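PDB 2GU1: zinc peptidase, which cuts the peptide cross-links between neighbouring peptidoglycan strands as a zinc-dependent DD-endopeptidase, probably so that new glycans can be inserted as the cell wall expands. Local coordinates for residues Tyr10-Gly15 with Ser19-Gln24; Leu43-Ile48 with Glu52-Met57; Ser110-Ala115 with Ser123-Ile128; Val118-Ser123 with Asp146-Leu151. All coordinates share one frame; numbering follows the deposited sequence.

The four contacts fall into two pairs, one in each of two domains. Contacts 1 and 2 belong to the LysM-like region, contact 1 being complete before contact 2 begins; their centres lie 9 Å apart, and strands 8-11 and 53-58 are neighbours in one antiparallel sheet. Ile21 of contact 1 packs on Leu54 of contact 2. Contacts 3 and 4 belong to the Csd3-like second domain, with centres 6 Å apart; they share helix 122-132 and Ser123, and their segments interleave. Contacts 2 and 3 keep their nearest atoms about 14 Å apart. Each pair thus ties local helices or loops to its own domain's sheet, away from the zinc site.

Contact 1 (Tyr10-Gly15 with Ser19-Gln24); sequences YMVKVG and SGIFAQ
Ile21 lies against the ring of Tyr10, and this is the tight part of the contact. Its CG2 sits over one ring face, 4.1 Å from the centroid and 15° off the normal, a CH-pi contact displaced toward the rim. The other branch runs alongside: CD1 comes within 3.5 Å of Tyr10 CE2. With CG swung anti to the backbone N (chi1 -175°), the tyrosine ring is carried across to the helix. Val12 adds a thinner touch, CG2 to Ile21 CD1 at 4.3 Å.

The exposed Gln24 forms the looser side. Its amide comes to the ring edge, the two planes 75° apart, with NE2 3.4 Å from Tyr10 CE1. Although Gln24 OE1 stands 3.2 Å from Tyr10 OH, the hydroxyl's hydrogen bond goes to Asp16, in the turn between the two segments, and the same carboxylate oxygen takes the backbone N-H of Lys13. Asp16 thus ties the tyrosine tip to the turn it belongs to. A first strand leading through a short turn into a helix that covers the sheet is the opening of a LysM-like fold.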
loop_
_atom_site.group_PDB
_atom_site.type_symbol
_atom_site.label_atom_id
_atom_site.label_comp_id
_atom_site.label_asym_id
_atom_site.label_seq_id
_atom_site.Cartn_x
_atom_site.Cartn_y
_atom_site.Cartn_z
ATOM N N TYR A 10 -11.233 11.551 17.207
ATOM C CA TYR A 10 -12.219 11.230 16.180
ATOM C C TYR A 10 -11.995 9.832 15.623
ATOM O O TYR A 10 -10.912 9.529 15.123
ATOM C CB TYR A 10 -12.148 12.223 15.009
ATOM C CG TYR A 10 -13.236 11.992 13.978
ATOM C CD1 TYR A 10 -14.485 12.589 14.117
ATOM C CD2 TYR A 10 -13.040 11.119 12.903
ATOM C CE1 TYR A 10 -15.516 12.326 13.226
ATOM C CE2 TYR A 10 -14.072 10.845 12.000
ATOM C CZ TYR A 10 -15.307 11.452 12.172
ATOM O OH TYR A 10 -16.341 11.191 11.306
ATOM N N MET A 11 -13.006 8.977 15.721
ATOM C CA MET A 11 -12.880 7.637 15.166
ATOM C C MET A 11 -13.483 7.647 13.760
ATOM O O MET A 11 -14.638 8.033 13.569
ATOM C CB MET A 11 -13.594 6.600 16.035
ATOM C CG MET A 11 -13.577 5.206 15.413
ATOM S SD MET A 11 -13.855 3.878 16.600
ATOM C CE MET A 11 -12.172 3.633 17.206
ATOM N N VAL A 12 -12.690 7.239 12.777
ATOM C CA VAL A 12 -13.157 7.216 11.396
ATOM C C VAL A 12 -14.329 6.266 11.203
ATOM O O VAL A 12 -14.332 5.143 11.718
ATOM C CB VAL A 12 -12.021 6.816 10.434
ATOM C CG1 VAL A 12 -12.521 6.872 8.996
ATOM C CG2 VAL A 12 -10.832 7.758 10.628
ATOM N N LYS A 13 -15.321 6.724 10.451
ATOM C CA LYS A 13 -16.517 5.944 10.191
ATOM C C LYS A 13 -16.676 5.765 8.688
ATOM O O LYS A 13 -16.044 6.476 7.901
ATOM C CB LYS A 13 -17.743 6.672 10.753
ATOM C CG LYS A 13 -17.587 7.158 12.189
ATOM C CD LYS A 13 -18.803 7.959 12.633
ATOM C CE LYS A 13 -18.620 8.545 14.034
ATOM N NZ LYS A 13 -17.455 9.478 14.121
ATOM N N VAL A 14 -17.517 4.817 8.294
ATOM C CA VAL A 14 -17.771 4.553 6.881
ATOM C C VAL A 14 -18.121 5.848 6.153
ATOM O O VAL A 14 -18.953 6.625 6.620
ATOM C CB VAL A 14 -18.938 3.550 6.708
ATOM C CG1 VAL A 14 -19.225 3.328 5.229
ATOM C CG2 VAL A 14 -18.587 2.230 7.377
ATOM N N GLY A 15 -17.465 6.090 5.021
ATOM C CA GLY A 15 -17.743 7.294 4.253
ATOM C C GLY A 15 -16.874 8.520 4.504
ATOM O O GLY A 15 -16.877 9.446 3.691
ATOM N N SER A 19 -10.842 15.323 4.263
ATOM C CA SER A 19 -11.481 16.606 4.017
ATOM C C SER A 19 -12.858 16.707 4.683
ATOM O O SER A 19 -13.247 17.778 5.145
ATOM C CB SER A 19 -11.598 16.868 2.507
ATOM O OG SER A 19 -12.687 16.157 1.932
ATOM N N GLY A 20 -13.593 15.598 4.729
ATOM C CA GLY A 20 -14.909 15.609 5.350
ATOM C C GLY A 20 -14.803 15.743 6.859
ATOM O O GLY A 20 -15.600 16.442 7.492
ATOM N N ILE A 21 -13.812 15.070 7.438
ATOM C CA ILE A 21 -13.591 15.127 8.877
ATOM C C ILE A 21 -13.192 16.543 9.283
ATOM O O ILE A 21 -13.693 17.072 10.272
ATOM C CB ILE A 21 -12.501 14.133 9.305
ATOM C CG1 ILE A 21 -13.026 12.710 9.129
ATOM C CG2 ILE A 21 -12.086 14.382 10.764
ATOM C CD1 ILE A 21 -11.972 11.636 9.297
ATOM N N PHE A 22 -12.306 17.171 8.515
ATOM C CA PHE A 22 -11.899 18.528 8.844
ATOM C C PHE A 22 -13.074 19.477 8.768
ATOM O O PHE A 22 -13.196 20.398 9.585
ATOM C CB PHE A 22 -10.769 18.993 7.922
ATOM C CG PHE A 22 -9.408 18.660 8.442
ATOM C CD1 PHE A 22 -9.218 17.538 9.238
ATOM C CD2 PHE A 22 -8.307 19.459 8.133
ATOM C CE1 PHE A 22 -7.956 17.201 9.719
ATOM C CE2 PHE A 22 -7.037 19.137 8.609
ATOM C CZ PHE A 22 -6.858 18.007 9.406
ATOM N N ALA A 23 -13.954 19.244 7.795
ATOM C CA ALA A 23 -15.129 20.085 7.638
ATOM C C ALA A 23 -16.014 19.960 8.880
ATOM O O ALA A 23 -16.432 20.968 9.461
ATOM C CB ALA A 23 -15.914 19.683 6.380
ATOM N N GLN A 24 -16.285 18.735 9.318
ATOM C CA GLN A 24 -17.148 18.578 10.483
ATOM C C GLN A 24 -16.502 19.005 11.805
ATOM O O GLN A 24 -17.203 19.360 12.753
ATOM C CB GLN A 24 -17.686 17.143 10.573
ATOM C CG GLN A 24 -16.828 16.126 11.285
ATOM C CD GLN A 24 -17.505 14.760 11.338
ATOM O OE1 GLN A 24 -17.496 14.008 10.364
ATOM N NE2 GLN A 24 -18.110 14.443 12.476
#

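Contact 2 (Leu43-Ile48 with Glu52-Met57); sequences LQLDMI and EELELM
The carboxylate of Glu52 reaches back to the backbone of Ile48, with OE1 3.3 Å from Ile48 CA. That reach follows from the side chain's shape: CG lies anti to the carbonyl carbon (chi1 -59°), and the chain beyond it is fully extended (chi2 -179°), which delivers the acid to the end of the turn. There OE1 accepts two hydrogen bonds, from the backbone N of Gln49 within the turn and from the hydroxyl of Tyr69 on strand 64-70. Two grips on one oxygen should hold the carboxylate in place and link the turn to the sheet; the contact with Ile48 itself is van der Waals packing, Glu52 OE1 to Ile48 CB at 4.0 Å.

In Ile48, CG1 sits between the backbone N and the carbonyl carbon (chi1 58°), which leads that branch toward Ile21 of helix 18-24 and leaves CG2 on the Leu45 side, 4.4 Å from Leu45 CD2. Farther along, Leu45 and Leu54 meet by their methyl ends, CD2 to CD2 at 4.4 Å, a light touch between two leucines that both also pack on Leu18 and Tyr69. Leu54 starts out toward the other segment, whereas Leu45 reaches it only with the end of its chain. The loop following helix 29-38 here packs on the face of strand 53-58 that also meets helix 18-24, as expected of the small alpha/beta LysM-like fold.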
loop_
_atom_site.group_PDB
_atom_site.type_symbol
_atom_site.label_atom_id
_atom_site.label_comp_id
_atom_site.label_asym_id
_atom_site.label_seq_id
_atom_site.Cartn_x
_atom_site.Cartn_y
_atom_site.Cartn_z
ATOM N N LEU A 43 1.127 10.157 1.290
ATOM C CA LEU A 43 -0.222 9.754 0.894
ATOM C C LEU A 43 -0.826 8.744 1.870
ATOM O O LEU A 43 -1.368 7.714 1.466
ATOM C CB LEU A 43 -0.215 9.187 -0.534
ATOM C CG LEU A 43 0.245 10.151 -1.642
ATOM C CD1 LEU A 43 0.363 9.403 -2.948
ATOM C CD2 LEU A 43 -0.739 11.312 -1.780
ATOM N N GLN A 44 -0.714 9.052 3.160
ATOM C CA GLN A 44 -1.249 8.195 4.217
ATOM C C GLN A 44 -2.728 8.524 4.479
ATOM O O GLN A 44 -3.554 7.641 4.686
ATOM C CB GLN A 44 -0.478 8.430 5.517
ATOM C CG GLN A 44 1.040 8.344 5.409
ATOM C CD GLN A 44 1.559 6.943 5.610
ATOM O OE1 GLN A 44 1.174 6.016 4.902
ATOM N NE2 GLN A 44 2.447 6.779 6.587
ATOM N N LEU A 45 -3.049 9.807 4.473
ATOM C CA LEU A 45 -4.407 10.252 4.770
ATOM C C LEU A 45 -5.489 9.872 3.762
ATOM O O LEU A 45 -6.670 9.848 4.102
ATOM C CB LEU A 45 -4.392 11.763 5.018
ATOM C CG LEU A 45 -3.567 12.107 6.272
ATOM C CD1 LEU A 45 -3.283 13.603 6.326
ATOM C CD2 LEU A 45 -4.317 11.633 7.534
ATOM N N ASP A 46 -5.099 9.556 2.531
ATOM C CA ASP A 46 -6.082 9.168 1.523
ATOM C C ASP A 46 -6.630 7.765 1.787
ATOM O O ASP A 46 -7.704 7.405 1.300
ATOM C CB ASP A 46 -5.463 9.195 0.128
ATOM C CG ASP A 46 -5.679 10.507 -0.584
ATOM O OD1 ASP A 46 -5.302 10.593 -1.763
ATOM O OD2 ASP A 46 -6.224 11.450 0.023
ATOM N N MET A 47 -5.896 6.976 2.556
ATOM C CA MET A 47 -6.322 5.613 2.842
ATOM C C MET A 47 -6.961 5.408 4.214
ATOM O O MET A 47 -6.969 4.286 4.713
ATOM C CB MET A 47 -5.138 4.652 2.686
ATOM C CG MET A 47 -4.023 4.840 3.711
ATOM S SD MET A 47 -2.670 3.632 3.547
ATOM C CE MET A 47 -1.534 4.513 2.473
ATOM N N ILE A 48 -7.497 6.471 4.823
ATOM C CA ILE A 48 -8.127 6.327 6.139
ATOM C C ILE A 48 -9.288 5.354 6.054
ATOM O O ILE A 48 -10.118 5.437 5.151
ATOM C CB ILE A 48 -8.657 7.661 6.704
ATOM C CG1 ILE A 48 -9.667 8.279 5.734
ATOM C CG2 ILE A 48 -7.503 8.586 6.989
ATOM C CD1 ILE A 48 -10.422 9.466 6.300
ATOM N N GLU A 52 -10.096 3.498 12.364
ATOM C CA GLU A 52 -8.823 4.128 12.679
ATOM C C GLU A 52 -9.190 5.400 13.426
ATOM O O GLU A 52 -10.356 5.789 13.455
ATOM C CB GLU A 52 -8.039 4.438 11.397
ATOM C CG GLU A 52 -7.750 3.194 10.566
ATOM C CD GLU A 52 -6.948 3.495 9.316
ATOM O OE1 GLU A 52 -7.189 4.547 8.695
ATOM O OE2 GLU A 52 -6.090 2.670 8.946
ATOM N N GLU A 53 -8.207 6.054 14.027
ATOM C CA GLU A 53 -8.490 7.255 14.792
ATOM C C GLU A 53 -7.605 8.426 14.433
ATOM O O GLU A 53 -6.420 8.254 14.145
ATOM C CB GLU A 53 -8.307 6.985 16.286
ATOM C CG GLU A 53 -9.196 5.901 16.861
ATOM C CD GLU A 53 -8.879 5.638 18.322
ATOM O OE1 GLU A 53 -8.946 6.598 19.121
ATOM O OE2 GLU A 53 -8.553 4.482 18.669
ATOM N N LEU A 54 -8.201 9.615 14.458
ATOM C CA LEU A 54 -7.471 10.842 14.207
ATOM C C LEU A 54 -7.501 11.602 15.527
ATOM O O LEU A 54 -8.521 11.643 16.219
ATOM C CB LEU A 54 -8.133 11.669 13.103
ATOM C CG LEU A 54 -8.085 11.143 11.665
ATOM C CD1 LEU A 54 -8.815 12.115 10.740
ATOM C CD2 LEU A 54 -6.641 10.976 11.215
ATOM N N GLU A 55 -6.371 12.179 15.897
ATOM C CA GLU A 55 -6.291 12.931 17.139
ATOM C C GLU A 55 -5.877 14.345 16.747
ATOM O O GLU A 55 -4.821 14.527 16.148
ATOM C CB GLU A 55 -5.253 12.274 18.052
ATOM C CG GLU A 55 -5.125 12.856 19.442
ATOM C CD GLU A 55 -4.344 11.934 20.371
ATOM O OE1 GLU A 55 -3.445 11.213 19.886
ATOM O OE2 GLU A 55 -4.618 11.933 21.590
ATOM N N LEU A 56 -6.725 15.330 17.039
ATOM C CA LEU A 56 -6.415 16.719 16.705
ATOM C C LEU A 56 -6.030 17.479 17.973
ATOM O O LEU A 56 -6.755 17.445 18.968
ATOM C CB LEU A 56 -7.615 17.431 16.057
ATOM C CG LEU A 56 -8.486 16.831 14.943
ATOM C CD1 LEU A 56 -8.874 17.954 13.971
ATOM C CD2 LEU A 56 -7.771 15.724 14.218
ATOM N N MET A 57 -4.891 18.162 17.935
ATOM C CA MET A 57 -4.427 18.944 19.074
ATOM C C MET A 57 -4.602 20.421 18.719
ATOM O O MET A 57 -3.966 20.917 17.782
ATOM C CB MET A 57 -2.949 18.661 19.346
ATOM C CG MET A 57 -2.584 17.195 19.288
ATOM S SD MET A 57 -3.294 16.225 20.619
ATOM C CE MET A 57 -1.855 15.221 21.090
#

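Contact 3 (Ser110-Ala115 with Ser123-Ile128); sequences SFSVSA and SQVANI
Phe111 and Val125 are central to a helical hairpin in the Csd3-like second domain, where helices 111-117 and 122-132 lie beside an antiparallel sheet. The short helical segments run roughly antiparallel, at 141°, with axes 10.2 Å apart at closest approach.

Apolar contacts carry the interface. Val125 points toward the other helix and divides its two methyls: CG2 meets Ala115 CB at 3.9 Å, while CG1, anti to the backbone N (chi1 174°), turns to Ser112 and the Phe111 ring. Phe111 and Val125 lie alongside each other, pointing opposite ways, with Phe111 CE2 4.2 Å from Val125 CG1. Within its own helix, Phe111 has Ala115 CB over one ring face, near the rim. One turn on from Val125, Ile128 crosses the phenylalanine at a slant.

Aromatic contacts hold the same ring from the sheet side, where Phe111 makes edge-to-face pairs with Phe148 and Phe172. The ring therefore joins the helix pair to the strands behind it, to which Ile128 also turns, on Ile150, Ile167 and Ile170.

The polar element is slight: Ser112 OG merely packs on Val125 CG1, 3.6 Å away. At the far end of the ring, Ile128 CG2 approaches Phe111 CZ obliquely at 3.5 Å, while Ile128 CD1 stands at the ring edge, in its plane, 4.0 Å from the same carbon.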
loop_
_atom_site.group_PDB
_atom_site.type_symbol
_atom_site.label_atom_id
_atom_site.label_comp_id
_atom_site.label_asym_id
_atom_site.label_seq_id
_atom_site.Cartn_x
_atom_site.Cartn_y
_atom_site.Cartn_z
ATOM N N SER A 110 -16.288 -26.138 0.345
ATOM C CA SER A 110 -15.252 -25.961 -0.661
ATOM C C SER A 110 -14.100 -25.327 0.114
ATOM O O SER A 110 -14.280 -24.951 1.274
ATOM C CB SER A 110 -15.734 -25.019 -1.756
ATOM O OG SER A 110 -16.152 -23.791 -1.189
ATOM N N PHE A 111 -12.924 -25.211 -0.496
ATOM C CA PHE A 111 -11.804 -24.602 0.213
ATOM C C PHE A 111 -12.185 -23.253 0.818
ATOM O O PHE A 111 -11.941 -23.006 1.997
ATOM C CB PHE A 111 -10.597 -24.401 -0.709
ATOM C CG PHE A 111 -9.530 -23.520 -0.109
ATOM C CD1 PHE A 111 -8.851 -23.912 1.045
ATOM C CD2 PHE A 111 -9.247 -22.274 -0.661
ATOM C CE1 PHE A 111 -7.910 -23.074 1.642
ATOM C CE2 PHE A 111 -8.309 -21.429 -0.073
ATOM C CZ PHE A 111 -7.639 -21.828 1.080
ATOM N N SER A 112 -12.783 -22.383 0.010
ATOM C CA SER A 112 -13.171 -21.054 0.482
ATOM C C SER A 112 -14.065 -21.080 1.716
ATOM O O SER A 112 -13.814 -20.361 2.685
ATOM C CB SER A 112 -13.864 -20.276 -0.636
ATOM O OG SER A 112 -12.954 -19.986 -1.682
ATOM N N VAL A 113 -15.101 -21.910 1.678
ATOM C CA VAL A 113 -16.037 -22.023 2.790
ATOM C C VAL A 113 -15.351 -22.558 4.039
ATOM O O VAL A 113 -15.486 -21.993 5.126
ATOM C CB VAL A 113 -17.212 -22.959 2.430
ATOM C CG1 VAL A 113 -18.139 -23.118 3.621
ATOM C CG2 VAL A 113 -17.970 -22.398 1.239
ATOM N N SER A 114 -14.615 -23.651 3.868
ATOM C CA SER A 114 -13.895 -24.281 4.965
ATOM C C SER A 114 -12.826 -23.356 5.548
ATOM O O SER A 114 -12.573 -23.368 6.754
ATOM C CB SER A 114 -13.248 -25.579 4.481
ATOM O OG SER A 114 -12.556 -26.225 5.532
ATOM N N ALA A 115 -12.201 -22.559 4.685
ATOM C CA ALA A 115 -11.159 -21.621 5.102
ATOM C C ALA A 115 -11.763 -20.500 5.946
ATOM O O ALA A 115 -11.192 -20.091 6.963
ATOM C CB ALA A 115 -10.456 -21.034 3.872
ATOM N N SER A 123 -9.971 -11.713 2.306
ATOM C CA SER A 123 -8.728 -11.267 1.679
ATOM C C SER A 123 -7.639 -12.336 1.782
ATOM O O SER A 123 -6.850 -12.517 0.856
ATOM C CB SER A 123 -8.245 -9.958 2.316
ATOM O OG SER A 123 -8.015 -10.117 3.702
ATOM N N GLN A 124 -7.595 -13.043 2.906
ATOM C CA GLN A 124 -6.604 -14.098 3.074
ATOM C C GLN A 124 -6.911 -15.234 2.103
ATOM O O GLN A 124 -6.002 -15.801 1.500
ATOM C CB GLN A 124 -6.596 -14.610 4.524
ATOM C CG GLN A 124 -6.044 -13.575 5.502
ATOM C CD GLN A 124 -6.068 -14.027 6.954
ATOM O OE1 GLN A 124 -7.102 -14.453 7.470
ATOM N NE2 GLN A 124 -4.923 -13.915 7.625
ATOM N N VAL A 125 -8.194 -15.550 1.941
ATOM C CA VAL A 125 -8.601 -16.609 1.022
ATOM C C VAL A 125 -8.242 -16.196 -0.405
ATOM O O VAL A 125 -7.757 -17.011 -1.196
ATOM C CB VAL A 125 -10.120 -16.874 1.108
ATOM C CG1 VAL A 125 -10.550 -17.879 0.032
ATOM C CG2 VAL A 125 -10.469 -17.396 2.494
ATOM N N ALA A 126 -8.473 -14.925 -0.726
ATOM C CA ALA A 126 -8.154 -14.407 -2.051
ATOM C C ALA A 126 -6.645 -14.509 -2.289
ATOM O O ALA A 126 -6.205 -14.966 -3.343
ATOM C CB ALA A 126 -8.603 -12.965 -2.167
ATOM N N ASN A 127 -5.857 -14.088 -1.305
ATOM C CA ASN A 127 -4.400 -14.146 -1.421
ATOM C C ASN A 127 -3.972 -15.590 -1.674
ATOM O O ASN A 127 -3.146 -15.865 -2.546
ATOM C CB ASN A 127 -3.742 -13.606 -0.137
ATOM C CG ASN A 127 -2.219 -13.546 -0.231
ATOM O OD1 ASN A 127 -1.649 -13.547 -1.328
ATOM N ND2 ASN A 127 -1.554 -13.475 0.920
ATOM N N ILE A 128 -4.553 -16.514 -0.918
ATOM C CA ILE A 128 -4.231 -17.930 -1.066
ATOM C C ILE A 128 -4.578 -18.469 -2.455
ATOM O O ILE A 128 -3.739 -19.097 -3.110
ATOM C CB ILE A 128 -4.957 -18.778 0.006
ATOM C CG1 ILE A 128 -4.400 -18.441 1.394
ATOM C CG2 ILE A 128 -4.778 -20.264 -0.288
ATOM C CD1 ILE A 128 -5.138 -19.101 2.549
#

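Contact 4 (Val118-Ser123 with Asp146-Leu151); sequences VGLTSS and DRFDIL
Leu120 drops one methyl, CD1, between two side chains of strand 147-157. It stands 4.0 Å from CG1 of Ile150 and 4.5 Å from CE1 of Phe148, so a single branch spans two alternate residues of the strand, which turn to the same face of it. Leucine and isoleucine are neither parallel nor square to each other. The bond to CB of Leu120 already heads for the strand, and with CG anti to the carbonyl carbon (chi1 -64°) CD1 ends beside Ile150. Toward the ring of Phe148, the same methyl comes in obliquely.

Val118 takes a different line. Its CG1 comes up to the edge of the Phe148 ring, near the ring plane, 4.3 Å from CE1. The ring thus has Val118 at its rim and Leu120 at an intermediate angle, both meeting it through the same CE1 atom. Phe172 packs on this ring as well, and Phe103 of the adjoining strand 97-106 lies against both Val118 and Leu120.

The backbone explains how two residues so close in sequence can both face the strand. Gly119, with positive phi (120°), closes helix 111-117 in a Schellman motif, and Thr121 is the N-cap of the next helix, its side chain capping a backbone N. The linker between the helices therefore turns Val118 and Leu120 down onto the sheet. Across this pair of segments the chemistry is wholly apolar: dispersion and burial of hydrocarbon, rather than directional bonds, join the interhelical turn to the strand.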
loop_
_atom_site.group_PDB
_atom_site.type_symbol
_atom_site.label_atom_id
_atom_site.label_comp_id
_atom_site.label_asym_id
_atom_site.label_seq_id
_atom_site.Cartn_x
_atom_site.Cartn_y
_atom_site.Cartn_z
ATOM N N VAL A 118 -12.820 -21.679 9.471
ATOM C CA VAL A 118 -11.733 -21.892 10.418
ATOM C C VAL A 118 -11.041 -20.597 10.865
ATOM O O VAL A 118 -10.092 -20.639 11.650
ATOM C CB VAL A 118 -10.673 -22.870 9.847
ATOM C CG1 VAL A 118 -9.757 -22.150 8.863
ATOM C CG2 VAL A 118 -9.876 -23.488 10.981
ATOM N N GLY A 119 -11.497 -19.450 10.368
ATOM C CA GLY A 119 -10.894 -18.197 10.800
ATOM C C GLY A 119 -10.246 -17.287 9.770
ATOM O O GLY A 119 -10.012 -16.113 10.044
ATOM N N LEU A 120 -9.937 -17.809 8.591
ATOM C CA LEU A 120 -9.319 -16.982 7.560
ATOM C C LEU A 120 -10.324 -15.967 7.013
ATOM O O LEU A 120 -11.520 -16.255 6.928
ATOM C CB LEU A 120 -8.805 -17.873 6.429
ATOM C CG LEU A 120 -7.688 -18.821 6.865
ATOM C CD1 LEU A 120 -7.568 -19.972 5.896
ATOM C CD2 LEU A 120 -6.384 -18.041 6.971
ATOM N N THR A 121 -9.837 -14.785 6.645
ATOM C CA THR A 121 -10.698 -13.741 6.100
ATOM C C THR A 121 -10.834 -13.897 4.587
ATOM O O THR A 121 -10.154 -14.728 3.969
ATOM C CB THR A 121 -10.133 -12.335 6.370
ATOM O OG1 THR A 121 -8.918 -12.155 5.629
ATOM C CG2 THR A 121 -9.860 -12.143 7.849
ATOM N N SER A 122 -11.710 -13.089 3.997
ATOM C CA SER A 122 -11.932 -13.122 2.557
ATOM C C SER A 122 -10.649 -12.754 1.823
ATOM O O SER A 122 -10.285 -13.401 0.837
ATOM C CB SER A 122 -13.037 -12.137 2.155
ATOM O OG SER A 122 -14.290 -12.533 2.678
ATOM N N SER A 123 -9.971 -11.713 2.306
ATOM C CA SER A 123 -8.728 -11.267 1.679
ATOM C C SER A 123 -7.639 -12.336 1.782
ATOM O O SER A 123 -6.850 -12.517 0.856
ATOM C CB SER A 123 -8.245 -9.958 2.316
ATOM O OG SER A 123 -8.015 -10.117 3.702
ATOM N N ASP A 146 -9.455 -34.060 1.205
ATOM C CA ASP A 146 -8.236 -33.258 1.166
ATOM C C ASP A 146 -8.274 -32.192 2.262
ATOM O O ASP A 146 -9.349 -31.740 2.661
ATOM C CB ASP A 146 -8.076 -32.598 -0.216
ATOM C CG ASP A 146 -7.665 -33.593 -1.300
ATOM O OD1 ASP A 146 -7.710 -33.234 -2.499
ATOM O OD2 ASP A 146 -7.283 -34.731 -0.949
ATOM N N ARG A 147 -7.103 -31.806 2.760
ATOM C CA ARG A 147 -7.021 -30.785 3.795
ATOM C C ARG A 147 -5.940 -29.749 3.489
ATOM O O ARG A 147 -5.156 -29.912 2.556
ATOM C CB ARG A 147 -6.783 -31.429 5.168
ATOM C CG ARG A 147 -5.742 -32.530 5.189
ATOM C CD ARG A 147 -5.750 -33.228 6.544
ATOM N NE ARG A 147 -4.747 -34.286 6.645
ATOM C CZ ARG A 147 -4.581 -35.055 7.720
ATOM N NH1 ARG A 147 -5.352 -34.889 8.787
ATOM N NH2 ARG A 147 -3.642 -35.994 7.730
ATOM N N PHE A 148 -5.925 -28.673 4.276
ATOM C CA PHE A 148 -4.972 -27.571 4.117
ATOM C C PHE A 148 -4.475 -27.046 5.468
ATOM O O PHE A 148 -5.135 -27.217 6.495
ATOM C CB PHE A 148 -5.639 -26.419 3.352
ATOM C CG PHE A 148 -6.859 -25.860 4.039
ATOM C CD1 PHE A 148 -6.740 -24.909 5.051
ATOM C CD2 PHE A 148 -8.129 -26.329 3.707
ATOM C CE1 PHE A 148 -7.868 -24.436 5.725
ATOM C CE2 PHE A 148 -9.263 -25.862 4.377
ATOM C CZ PHE A 148 -9.134 -24.917 5.386
ATOM N N ASP A 149 -3.312 -26.400 5.454
ATOM C CA ASP A 149 -2.709 -25.818 6.654
ATOM C C ASP A 149 -2.088 -24.500 6.221
ATOM O O ASP A 149 -1.253 -24.484 5.323
ATOM C CB ASP A 149 -1.613 -26.736 7.210
ATOM C CG ASP A 149 -2.152 -28.076 7.690
ATOM O OD1 ASP A 149 -2.900 -28.092 8.689
ATOM O OD2 ASP A 149 -1.823 -29.113 7.072
ATOM N N ILE A 150 -2.492 -23.409 6.861
ATOM C CA ILE A 150 -1.987 -22.082 6.538
ATOM C C ILE A 150 -1.268 -21.495 7.748
ATOM O O ILE A 150 -1.871 -21.345 8.810
ATOM C CB ILE A 150 -3.138 -21.127 6.185
ATOM C CG1 ILE A 150 -4.079 -21.795 5.175
ATOM C CG2 ILE A 150 -2.579 -19.809 5.636
ATOM C CD1 ILE A 150 -3.406 -22.207 3.854
ATOM N N LEU A 151 0.009 -21.164 7.599
ATOM C CA LEU A 151 0.752 -20.565 8.715
ATOM C C LEU A 151 0.725 -19.045 8.570
ATOM O O LEU A 151 1.203 -18.502 7.573
ATOM C CB LEU A 151 2.206 -21.053 8.745
ATOM C CG LEU A 151 2.986 -20.453 9.924
ATOM C CD1 LEU A 151 2.456 -21.053 11.214
ATOM C CD2 LEU A 151 4.480 -20.738 9.795
#